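Local atomic coordinates of YfdX protein (Salmonella enterica I, PDB entry 6A02), a protein that is of unknown biochemical function but has been linked to antibiotic stress and virulence in Salmonella Typhi. Residues A[11-22]-A[78-86]; A[24-34]-A[43-51]. One frame throughout, in Å; residues are numbered along the deposited sequence. Where two conformers were deposited one is given.

Interaction 1 (A[11-22]-A[78-86]); sequences TLNNDKISGQAW and YIRINSSIT
Arg80 reaches from strand 77-89 to the N-terminal arm and takes hold of one backbone oxygen with two nitrogens. Lys16 O, at the guanidinium edge and close to its plane, is 2.9 Å from Arg80 NE and 3.2 Å from Arg80 NH2. The NH2 bond uses a lone pair in the carbonyl plane, whereas NE stands 42° above that plane. Asp15 CB sits over the centre of one guanidinium face, 3.4 Å from Arg80 CZ, and the Thr11 side chain crosses that of Arg80 at about a right angle, its CG2 touching Arg80 CD. Ser18 N donates an almost straight bond (176°) to Arg80 O, 2.9 Å away. Here the arm turns into helix 19-36: Ser18 is the N-cap, its OG accepting from Ala21 N. Ile81 and Asn82 form a classic beta bulge opposite Glu132 of the neighbouring strand. Packing is close around it, with Ile17 CG2 3.3 Å from Ile81 C, Ala21 CB 3.6 Å from Ile81 CG2 and Trp22 CD1 3.3 Å from Ile81 O; the indole lies beside Asn82, whose OD1 bonds to Arg26 of the second subunit. Leu12 CD1 and Ile85 CD1, 4.0 Å apart, make a sparser but still buried contact, capped by the second subunit. On the open side, exposed Lys16 turns its CB away from the strand, and Asp15 OD2 nears Arg80 through charge alone.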
loop_
_atom_site.group_PDB
_atom_site.type_symbol
_atom_site.label_atom_id
_atom_site.label_comp_id
_atom_site.label_asym_id
_atom_site.label_seq_id
_atom_site.Cartn_x
_atom_site.Cartn_y
_atom_site.Cartn_z
ATOM N N THR A 11 -0.321 0.240 -22.402
ATOM C CA THR A 11 0.791 0.803 -21.651
ATOM C C THR A 11 1.505 1.876 -22.478
ATOM O O THR A 11 1.172 2.138 -23.639
ATOM C CB THR A 11 1.794 -0.292 -21.294
ATOM O OG1 THR A 11 2.429 -0.755 -22.494
ATOM C CG2 THR A 11 1.100 -1.462 -20.591
ATOM N N LEU A 12 2.526 2.495 -21.871
ATOM C CA LEU A 12 3.307 3.498 -22.593
ATOM C C LEU A 12 3.966 2.910 -23.832
ATOM O O LEU A 12 4.157 3.623 -24.827
ATOM C CB LEU A 12 4.358 4.129 -21.681
ATOM C CG LEU A 12 3.824 4.944 -20.500
ATOM C CD1 LEU A 12 4.965 5.405 -19.597
ATOM C CD2 LEU A 12 3.000 6.136 -20.990
ATOM N N ASN A 13 4.314 1.623 -23.794
ATOM C CA ASN A 13 4.910 0.924 -24.926
ATOM C C ASN A 13 3.871 0.286 -25.838
ATOM O O ASN A 13 4.241 -0.529 -26.692
ATOM C CB ASN A 13 5.878 -0.158 -24.438
ATOM C CG ASN A 13 7.263 0.368 -24.197
ATOM O OD1 ASN A 13 7.617 0.707 -23.068
ATOM N ND2 ASN A 13 8.067 0.440 -25.258
ATOM N N ASN A 14 2.591 0.622 -25.666
ATOM C CA ASN A 14 1.497 0.190 -26.536
ATOM C C ASN A 14 1.127 -1.279 -26.368
ATOM O O ASN A 14 0.549 -1.877 -27.280
ATOM C CB ASN A 14 1.730 0.531 -28.017
ATOM C CG ASN A 14 1.965 2.016 -28.246
ATOM O OD1 ASN A 14 1.286 2.864 -27.661
ATOM N ND2 ASN A 14 2.942 2.338 -29.092
ATOM N N ASP A 15 1.436 -1.881 -25.223
ATOM C CA ASP A 15 0.995 -3.241 -24.938
ATOM C C ASP A 15 -0.380 -3.206 -24.285
ATOM O O ASP A 15 -0.668 -2.327 -23.465
ATOM C CB ASP A 15 2.006 -3.928 -24.024
ATOM C CG ASP A 15 3.392 -3.988 -24.643
ATOM O OD1 ASP A 15 3.490 -4.398 -25.818
ATOM O OD2 ASP A 15 4.369 -3.599 -23.968
ATOM N N LYS A 16 -1.228 -4.169 -24.645
ATOM C CA LYS A 16 -2.621 -4.131 -24.219
ATOM C C LYS A 16 -2.778 -4.511 -22.749
ATOM O O LYS A 16 -2.058 -5.371 -22.221
ATOM C CB LYS A 16 -3.470 -5.040 -25.111
ATOM C CG LYS A 16 -3.758 -4.413 -26.473
ATOM C CD LYS A 16 -4.413 -5.399 -27.432
ATOM C CE LYS A 16 -4.709 -4.735 -28.782
ATOM N NZ LYS A 16 -4.523 -5.659 -29.943
ATOM N N ILE A 17 -3.731 -3.847 -22.101
ATOM C CA ILE A 17 -4.075 -4.041 -20.696
ATOM C C ILE A 17 -5.494 -4.590 -20.638
ATOM O O ILE A 17 -6.378 -4.102 -21.352
ATOM C CB ILE A 17 -3.998 -2.692 -19.947
ATOM C CG1 ILE A 17 -2.585 -2.087 -20.007
ATOM C CG2 ILE A 17 -4.470 -2.863 -18.512
ATOM C CD1 ILE A 17 -2.540 -0.618 -19.605
ATOM N N SER A 18 -5.726 -5.597 -19.790
ATOM C CA SER A 18 -7.024 -6.274 -19.752
ATOM C C SER A 18 -7.988 -5.552 -18.818
ATOM O O SER A 18 -7.896 -5.678 -17.592
ATOM C CB SER A 18 -6.895 -7.739 -19.349
ATOM O OG SER A 18 -8.190 -8.307 -19.192
ATOM N N GLY A 19 -8.953 -4.836 -19.397
ATOM C CA GLY A 19 -9.996 -4.254 -18.576
ATOM C C GLY A 19 -10.920 -5.288 -17.968
ATOM O O GLY A 19 -11.471 -5.068 -16.884
ATOM N N GLN A 20 -11.113 -6.419 -18.654
ATOM C CA GLN A 20 -11.938 -7.482 -18.093
ATOM C C GLN A 20 -11.305 -8.056 -16.834
ATOM O O GLN A 20 -11.997 -8.297 -15.838
ATOM C CB GLN A 20 -12.150 -8.600 -19.108
ATOM C CG GLN A 20 -13.080 -8.257 -20.259
ATOM C CD GLN A 20 -13.114 -9.370 -21.280
ATOM O OE1 GLN A 20 -12.078 -9.754 -21.824
ATOM N NE2 GLN A 20 -14.304 -9.912 -21.533
ATOM N N ALA A 21 -9.994 -8.300 -16.867
ATOM C CA ALA A 21 -9.333 -8.856 -15.692
ATOM C C ALA A 21 -9.267 -7.844 -14.561
ATOM O O ALA A 21 -9.329 -8.224 -13.385
ATOM C CB ALA A 21 -7.934 -9.349 -16.048
ATOM N N TRP A 22 -9.125 -6.557 -14.883
ATOM C CA TRP A 22 -9.216 -5.551 -13.834
ATOM C C TRP A 22 -10.569 -5.615 -13.138
ATOM O O TRP A 22 -10.644 -5.623 -11.904
ATOM C CB TRP A 22 -8.941 -4.151 -14.398
ATOM C CG TRP A 22 -8.743 -3.168 -13.299
ATOM C CD1 TRP A 22 -7.574 -2.874 -12.662
ATOM C CD2 TRP A 22 -9.752 -2.385 -12.675
ATOM N NE1 TRP A 22 -7.791 -1.938 -11.679
ATOM C CE2 TRP A 22 -9.124 -1.617 -11.676
ATOM C CE3 TRP A 22 -11.125 -2.242 -12.877
ATOM C CZ2 TRP A 22 -9.824 -0.732 -10.870
ATOM C CZ3 TRP A 22 -11.819 -1.359 -12.080
ATOM C CH2 TRP A 22 -11.165 -0.613 -11.092
ATOM N N TYR A 78 1.819 -14.028 -16.251
ATOM C CA TYR A 78 1.251 -12.785 -15.750
ATOM C C TYR A 78 0.628 -11.991 -16.887
ATOM O O TYR A 78 1.199 -11.897 -17.981
ATOM C CB TYR A 78 2.356 -11.935 -15.133
ATOM C CG TYR A 78 2.703 -12.311 -13.722
ATOM C CD1 TYR A 78 1.854 -11.971 -12.671
ATOM C CD2 TYR A 78 3.895 -12.970 -13.426
ATOM C CE1 TYR A 78 2.159 -12.304 -11.364
ATOM C CE2 TYR A 78 4.226 -13.299 -12.109
ATOM C CZ TYR A 78 3.345 -12.969 -11.088
ATOM O OH TYR A 78 3.656 -13.297 -9.784
ATOM N N ILE A 79 -0.541 -11.404 -16.621
ATOM C CA ILE A 79 -1.181 -10.470 -17.541
ATOM C C ILE A 79 -1.297 -9.089 -16.903
ATOM O O ILE A 79 -1.432 -8.945 -15.680
ATOM C CB ILE A 79 -2.562 -10.950 -18.044
ATOM C CG1 ILE A 79 -3.533 -11.142 -16.875
ATOM C CG2 ILE A 79 -2.430 -12.217 -18.917
ATOM C CD1 ILE A 79 -5.012 -11.142 -17.321
ATOM N N ARG A 80 -1.262 -8.070 -17.755
ATOM C CA ARG A 80 -1.395 -6.676 -17.342
ATOM C C ARG A 80 -2.857 -6.325 -17.099
ATOM O O ARG A 80 -3.712 -6.566 -17.960
ATOM C CB ARG A 80 -0.860 -5.756 -18.444
ATOM C CG ARG A 80 0.645 -5.845 -18.659
ATOM C CD ARG A 80 1.103 -4.981 -19.835
ATOM N NE ARG A 80 0.576 -5.524 -21.077
ATOM C CZ ARG A 80 1.205 -6.429 -21.825
ATOM N NH1 ARG A 80 2.415 -6.871 -21.484
ATOM N NH2 ARG A 80 0.618 -6.887 -22.928
ATOM N N ILE A 81 -3.147 -5.726 -15.941
ATOM C CA ILE A 81 -4.501 -5.286 -15.624
ATOM C C ILE A 81 -4.619 -3.793 -15.357
ATOM O O ILE A 81 -5.748 -3.281 -15.328
ATOM C CB ILE A 81 -5.153 -6.102 -14.481
ATOM C CG1 ILE A 81 -4.530 -5.756 -13.126
ATOM C CG2 ILE A 81 -5.058 -7.584 -14.770
ATOM C CD1 ILE A 81 -5.279 -6.358 -11.943
ATOM N N ASN A 82 -3.515 -3.079 -15.165
ATOM C CA ASN A 82 -3.586 -1.635 -14.974
ATOM C C ASN A 82 -2.203 -1.053 -15.193
ATOM O O ASN A 82 -1.193 -1.737 -15.013
ATOM C CB ASN A 82 -4.104 -1.271 -13.576
ATOM C CG ASN A 82 -4.437 0.199 -13.450
ATOM O OD1 ASN A 82 -5.331 0.688 -14.118
ATOM N ND2 ASN A 82 -3.702 0.913 -12.601
ATOM N N SER A 83 -2.162 0.225 -15.559
ATOM C CA SER A 83 -0.919 0.982 -15.568
ATOM C C SER A 83 -1.132 2.318 -14.877
ATOM O O SER A 83 -2.168 2.969 -15.059
ATOM C CB SER A 83 -0.426 1.271 -16.980
ATOM O OG SER A 83 0.983 1.399 -16.961
ATOM N N SER A 84 -0.131 2.739 -14.108
ATOM C CA SER A 84 -0.132 4.069 -13.513
ATOM C C SER A 84 1.263 4.670 -13.614
ATOM O O SER A 84 2.226 4.007 -14.008
ATOM C CB SER A 84 -0.584 4.040 -12.052
ATOM O OG SER A 84 0.389 3.398 -11.244
ATOM N N ILE A 85 1.369 5.944 -13.238
ATOM C CA ILE A 85 2.610 6.699 -13.350
ATOM C C ILE A 85 3.078 7.129 -11.966
ATOM O O ILE A 85 2.271 7.559 -11.135
ATOM C CB ILE A 85 2.396 7.941 -14.241
ATOM C CG1 ILE A 85 1.998 7.515 -15.656
ATOM C CG2 ILE A 85 3.642 8.825 -14.277
ATOM C CD1 ILE A 85 3.087 6.782 -16.384
ATOM N N THR A 86 4.387 7.029 -11.732
ATOM C CA THR A 86 5.051 7.727 -10.636
ATOM C C THR A 86 6.057 8.714 -11.204
ATOM O O THR A 86 6.918 8.348 -12.016
ATOM C CB THR A 86 5.782 6.733 -9.729
ATOM O OG1 THR A 86 4.821 5.869 -9.133
ATOM C CG2 THR A 86 6.591 7.466 -8.629
#

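Interaction 2 (A[24-34]-A[43-51]); sequences AMRDIGMSRFE and AEQLAAQAE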
loop_
_atom_site.group_PDB
_atom_site.type_symbol
_atom_site.label_atom_id
_atom_site.label_comp_id
_atom_site.label_asym_id
_atom_site.label_seq_id
_atom_site.Cartn_x
_atom_site.Cartn_y
_atom_site.Cartn_z
ATOM N N ALA A 24 -12.571 -8.127 -13.030
ATOM C CA ALA A 24 -12.651 -9.393 -12.312
ATOM C C ALA A 24 -12.030 -9.270 -10.927
ATOM O O ALA A 24 -12.588 -9.771 -9.942
ATOM C CB ALA A 24 -11.963 -10.498 -13.115
ATOM N N MET A 25 -10.887 -8.588 -10.826
ATOM C CA MET A 25 -10.262 -8.427 -9.516
ATOM C C MET A 25 -11.119 -7.562 -8.604
ATOM O O MET A 25 -11.207 -7.822 -7.398
ATOM C CB MET A 25 -8.861 -7.830 -9.669
ATOM C CG MET A 25 -7.880 -8.715 -10.435
ATOM S SD MET A 25 -7.872 -10.439 -9.892
ATOM C CE MET A 25 -7.342 -10.242 -8.195
ATOM N N ARG A 26 -11.754 -6.529 -9.163
ATOM C CA ARG A 26 -12.690 -5.723 -8.388
ATOM C C ARG A 26 -13.846 -6.586 -7.888
ATOM O O ARG A 26 -14.224 -6.524 -6.707
ATOM C CB ARG A 26 -13.159 -4.565 -9.274
ATOM C CG ARG A 26 -14.414 -3.857 -8.847
ATOM C CD ARG A 26 -14.303 -3.214 -7.495
ATOM N NE ARG A 26 -15.425 -2.298 -7.291
ATOM C CZ ARG A 26 -15.737 -1.749 -6.122
ATOM N NH1 ARG A 26 -15.021 -2.035 -5.051
ATOM N NH2 ARG A 26 -16.773 -0.923 -6.030
ATOM N N ASP A 27 -14.380 -7.448 -8.760
ATOM C CA ASP A 27 -15.478 -8.328 -8.364
ATOM C C ASP A 27 -15.047 -9.313 -7.277
ATOM O O ASP A 27 -15.838 -9.638 -6.380
ATOM C CB ASP A 27 -16.002 -9.094 -9.581
ATOM C CG ASP A 27 -16.744 -8.214 -10.568
ATOM O OD1 ASP A 27 -17.028 -7.036 -10.243
ATOM O OD2 ASP A 27 -17.045 -8.730 -11.669
ATOM N N ILE A 28 -13.808 -9.809 -7.354
ATOM C CA ILE A 28 -13.280 -10.739 -6.356
ATOM C C ILE A 28 -13.255 -10.094 -4.971
ATOM O O ILE A 28 -13.646 -10.712 -3.971
ATOM C CB ILE A 28 -11.886 -11.234 -6.798
ATOM C CG1 ILE A 28 -12.017 -12.262 -7.918
ATOM C CG2 ILE A 28 -11.095 -11.819 -5.638
ATOM C CD1 ILE A 28 -10.695 -12.556 -8.588
ATOM N N GLY A 29 -12.791 -8.845 -4.887
ATOM C CA GLY A 29 -12.790 -8.154 -3.607
ATOM C C GLY A 29 -14.185 -7.923 -3.057
ATOM O O GLY A 29 -14.429 -8.113 -1.859
ATOM N N MET A 30 -15.116 -7.507 -3.916
ATOM C CA MET A 30 -16.488 -7.288 -3.464
ATOM C C MET A 30 -17.121 -8.600 -3.025
ATOM O O MET A 30 -17.845 -8.652 -2.022
ATOM C CB MET A 30 -17.313 -6.634 -4.574
ATOM C CG MET A 30 -16.873 -5.211 -4.931
ATOM S SD MET A 30 -18.006 -4.376 -6.064
ATOM C CE MET A 30 -19.525 -4.850 -5.235
ATOM N N SER A 31 -16.833 -9.679 -3.755
ATOM C CA SER A 31 -17.353 -10.989 -3.383
ATOM C C SER A 31 -16.904 -11.366 -1.982
ATOM O O SER A 31 -17.712 -11.800 -1.151
ATOM C CB SER A 31 -16.886 -12.029 -4.400
ATOM O OG SER A 31 -17.303 -13.340 -4.042
ATOM N N ARG A 32 -15.611 -11.202 -1.690
ATOM C CA ARG A 32 -15.121 -11.567 -0.365
ATOM C C ARG A 32 -15.817 -10.756 0.716
ATOM O O ARG A 32 -16.212 -11.296 1.754
ATOM C CB ARG A 32 -13.606 -11.384 -0.280
ATOM C CG ARG A 32 -13.050 -11.716 1.089
ATOM C CD ARG A 32 -11.535 -11.845 1.037
ATOM N NE ARG A 32 -10.954 -12.105 2.346
ATOM C CZ ARG A 32 -10.557 -11.147 3.177
ATOM N NH1 ARG A 32 -10.694 -9.875 2.833
ATOM N NH2 ARG A 32 -10.035 -11.460 4.350
ATOM N N PHE A 33 -15.977 -9.451 0.493
ATOM C CA PHE A 33 -16.645 -8.631 1.494
ATOM C C PHE A 33 -18.061 -9.129 1.753
ATOM O O PHE A 33 -18.507 -9.190 2.910
ATOM C CB PHE A 33 -16.687 -7.170 1.053
ATOM C CG PHE A 33 -17.474 -6.296 1.996
ATOM C CD1 PHE A 33 -16.924 -5.880 3.196
ATOM C CD2 PHE A 33 -18.782 -5.951 1.709
ATOM C CE1 PHE A 33 -17.665 -5.094 4.090
ATOM C CE2 PHE A 33 -19.520 -5.166 2.598
ATOM C CZ PHE A 33 -18.958 -4.743 3.784
ATOM N N GLU A 34 -18.782 -9.490 0.687
ATOM C CA GLU A 34 -20.176 -9.894 0.860
ATOM C C GLU A 34 -20.314 -11.190 1.657
ATOM O O GLU A 34 -21.356 -11.412 2.281
ATOM C CB GLU A 34 -20.894 -9.949 -0.486
ATOM C CG GLU A 34 -21.003 -8.604 -1.191
ATOM C CD GLU A 34 -21.834 -7.577 -0.440
ATOM O OE1 GLU A 34 -22.432 -7.907 0.607
ATOM O OE2 GLU A 34 -21.891 -6.419 -0.909
ATOM N N ALA A 43 -22.262 -12.734 -2.969
ATOM C CA ALA A 43 -20.864 -13.104 -3.168
ATOM C C ALA A 43 -20.714 -14.096 -4.312
ATOM O O ALA A 43 -19.785 -13.993 -5.120
ATOM C CB ALA A 43 -20.289 -13.691 -1.887
ATOM N N GLU A 44 -21.628 -15.064 -4.406
ATOM C CA GLU A 44 -21.563 -16.015 -5.510
ATOM C C GLU A 44 -21.792 -15.333 -6.848
ATOM O O GLU A 44 -21.115 -15.657 -7.832
ATOM C CB GLU A 44 -22.573 -17.143 -5.293
ATOM C CG GLU A 44 -22.239 -18.005 -4.093
ATOM C CD GLU A 44 -23.232 -19.115 -3.856
ATOM O OE1 GLU A 44 -24.188 -19.217 -4.651
ATOM O OE2 GLU A 44 -23.051 -19.867 -2.866
ATOM N N GLN A 45 -22.733 -14.381 -6.904
ATOM C CA GLN A 45 -22.985 -13.655 -8.145
ATOM C C GLN A 45 -21.746 -12.895 -8.592
ATOM O O GLN A 45 -21.398 -12.895 -9.778
ATOM C CB GLN A 45 -24.151 -12.680 -7.963
ATOM C CG GLN A 45 -25.525 -13.334 -7.819
ATOM C CD GLN A 45 -26.644 -12.313 -7.642
ATOM O OE1 GLN A 45 -26.456 -11.262 -7.027
ATOM N NE2 GLN A 45 -27.811 -12.614 -8.203
ATOM N N LEU A 46 -21.055 -12.254 -7.646
ATOM C CA LEU A 46 -19.876 -11.464 -7.987
ATOM C C LEU A 46 -18.720 -12.357 -8.418
ATOM O O LEU A 46 -18.011 -12.046 -9.383
ATOM C CB LEU A 46 -19.483 -10.604 -6.783
ATOM C CG LEU A 46 -20.446 -9.454 -6.494
ATOM C CD1 LEU A 46 -20.308 -8.988 -5.060
ATOM C CD2 LEU A 46 -20.205 -8.300 -7.450
ATOM N N ALA A 47 -18.526 -13.483 -7.731
ATOM C CA ALA A 47 -17.478 -14.417 -8.127
ATOM C C ALA A 47 -17.791 -15.051 -9.476
ATOM O O ALA A 47 -16.883 -15.286 -10.281
ATOM C CB ALA A 47 -17.274 -15.483 -7.048
ATOM N N ALA A 48 -19.073 -15.317 -9.746
ATOM C CA ALA A 48 -19.456 -15.846 -11.051
ATOM C C ALA A 48 -19.165 -14.844 -12.155
ATOM O O ALA A 48 -18.718 -15.224 -13.245
ATOM C CB ALA A 48 -20.931 -16.244 -11.053
ATOM N N GLN A 49 -19.400 -13.558 -11.898
ATOM C CA GLN A 49 -19.044 -12.559 -12.899
ATOM C C GLN A 49 -17.539 -12.531 -13.130
ATOM O O GLN A 49 -17.079 -12.450 -14.274
ATOM C CB GLN A 49 -19.547 -11.169 -12.509
ATOM C CG GLN A 49 -21.065 -11.002 -12.421
ATOM C CD GLN A 49 -21.475 -9.667 -11.811
ATOM O OE1 GLN A 49 -20.638 -8.899 -11.342
ATOM N NE2 GLN A 49 -22.771 -9.385 -11.822
ATOM N N ALA A 50 -16.754 -12.600 -12.050
ATOM C CA ALA A 50 -15.305 -12.637 -12.207
ATOM C C ALA A 50 -14.871 -13.848 -13.019
ATOM O O ALA A 50 -13.976 -13.749 -13.869
ATOM C CB ALA A 50 -14.638 -12.636 -10.830
ATOM N N GLU A 51 -15.488 -15.006 -12.763
ATOM C CA GLU A 51 -15.158 -16.206 -13.521
ATOM C C GLU A 51 -15.447 -16.014 -15.004
ATOM O O GLU A 51 -14.629 -16.387 -15.852
ATOM C CB GLU A 51 -15.930 -17.402 -12.964
ATOM C CG GLU A 51 -15.509 -18.740 -13.562
ATOM C CD GLU A 51 -16.333 -19.904 -13.046
ATOM O OE1 GLU A 51 -17.571 -19.755 -12.927
ATOM O OE2 GLU A 51 -15.740 -20.968 -12.759
HETATM O O HOH W 1 -20.071 -5.924 -10.446
#
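Across the interface the Asp27 and Gln49 side chains cross at about a right angle, with carboxylate and amide planes 56° apart and Asp27 OD2 3.6 Å from Gln49 CB. They belong to an antiparallel helical hairpin, whose segment axes come within 8.0 Å, at 163° between their N-to-C directions. With Gln49 in one of its two conformers, a water donates to both Asp27 OD1 and Gln49 OE1, at 3.2 Å each; Asp27 OD1 is also bonded to Gln23. Within helix 19-36, Met30 SD, in one of two conformers, rests over the centre of one face of the Arg26 guanidinium, whose NH1 bonds to Asn82 of the second subunit. Leu46 is a knob in a hole made by Asp27, Met30, Ser31 and Glu34. Its CD1 branch lies 3.8 Å from Met30 CB and also meets Glu34 CG. Small residues meet at both ends, Ser31 with Ala43 and Ala24 with Ala50, consistent with the close axes; Ala50 CB sits 3.6 Å from Ala24 O. Leu162 of helix 155-167 packs on Ile28 and Ser31. Turned anti to its backbone N (chi1 177°), the Ser31 hydroxyl donates to Ala43 O at 2.8 Å, while Ala47 N reaches that oxygen from the opposite face of the carbonyl plane.

How the interactions relate
From the N terminus, the chain first runs through the extended arm, enters helix 19-36, turns, and comes back along helix 40-54. Interaction 2 closes the short loop between these helices, with only eight residues separating its segments. The chain then goes on to strand 77-89, where interaction 1 closes a much longer loop of 55 residues; interaction 2 is thus nested inside it. Helix 19-36 serves both, its first turn in interaction 1 and its later turns in interaction 2, so it ties the antiparallel sheet to the helical hairpin. The two contacts meet directly where Ile81 CD1 packs 3.8 Å from Met25 CG, and both touch the second subunit.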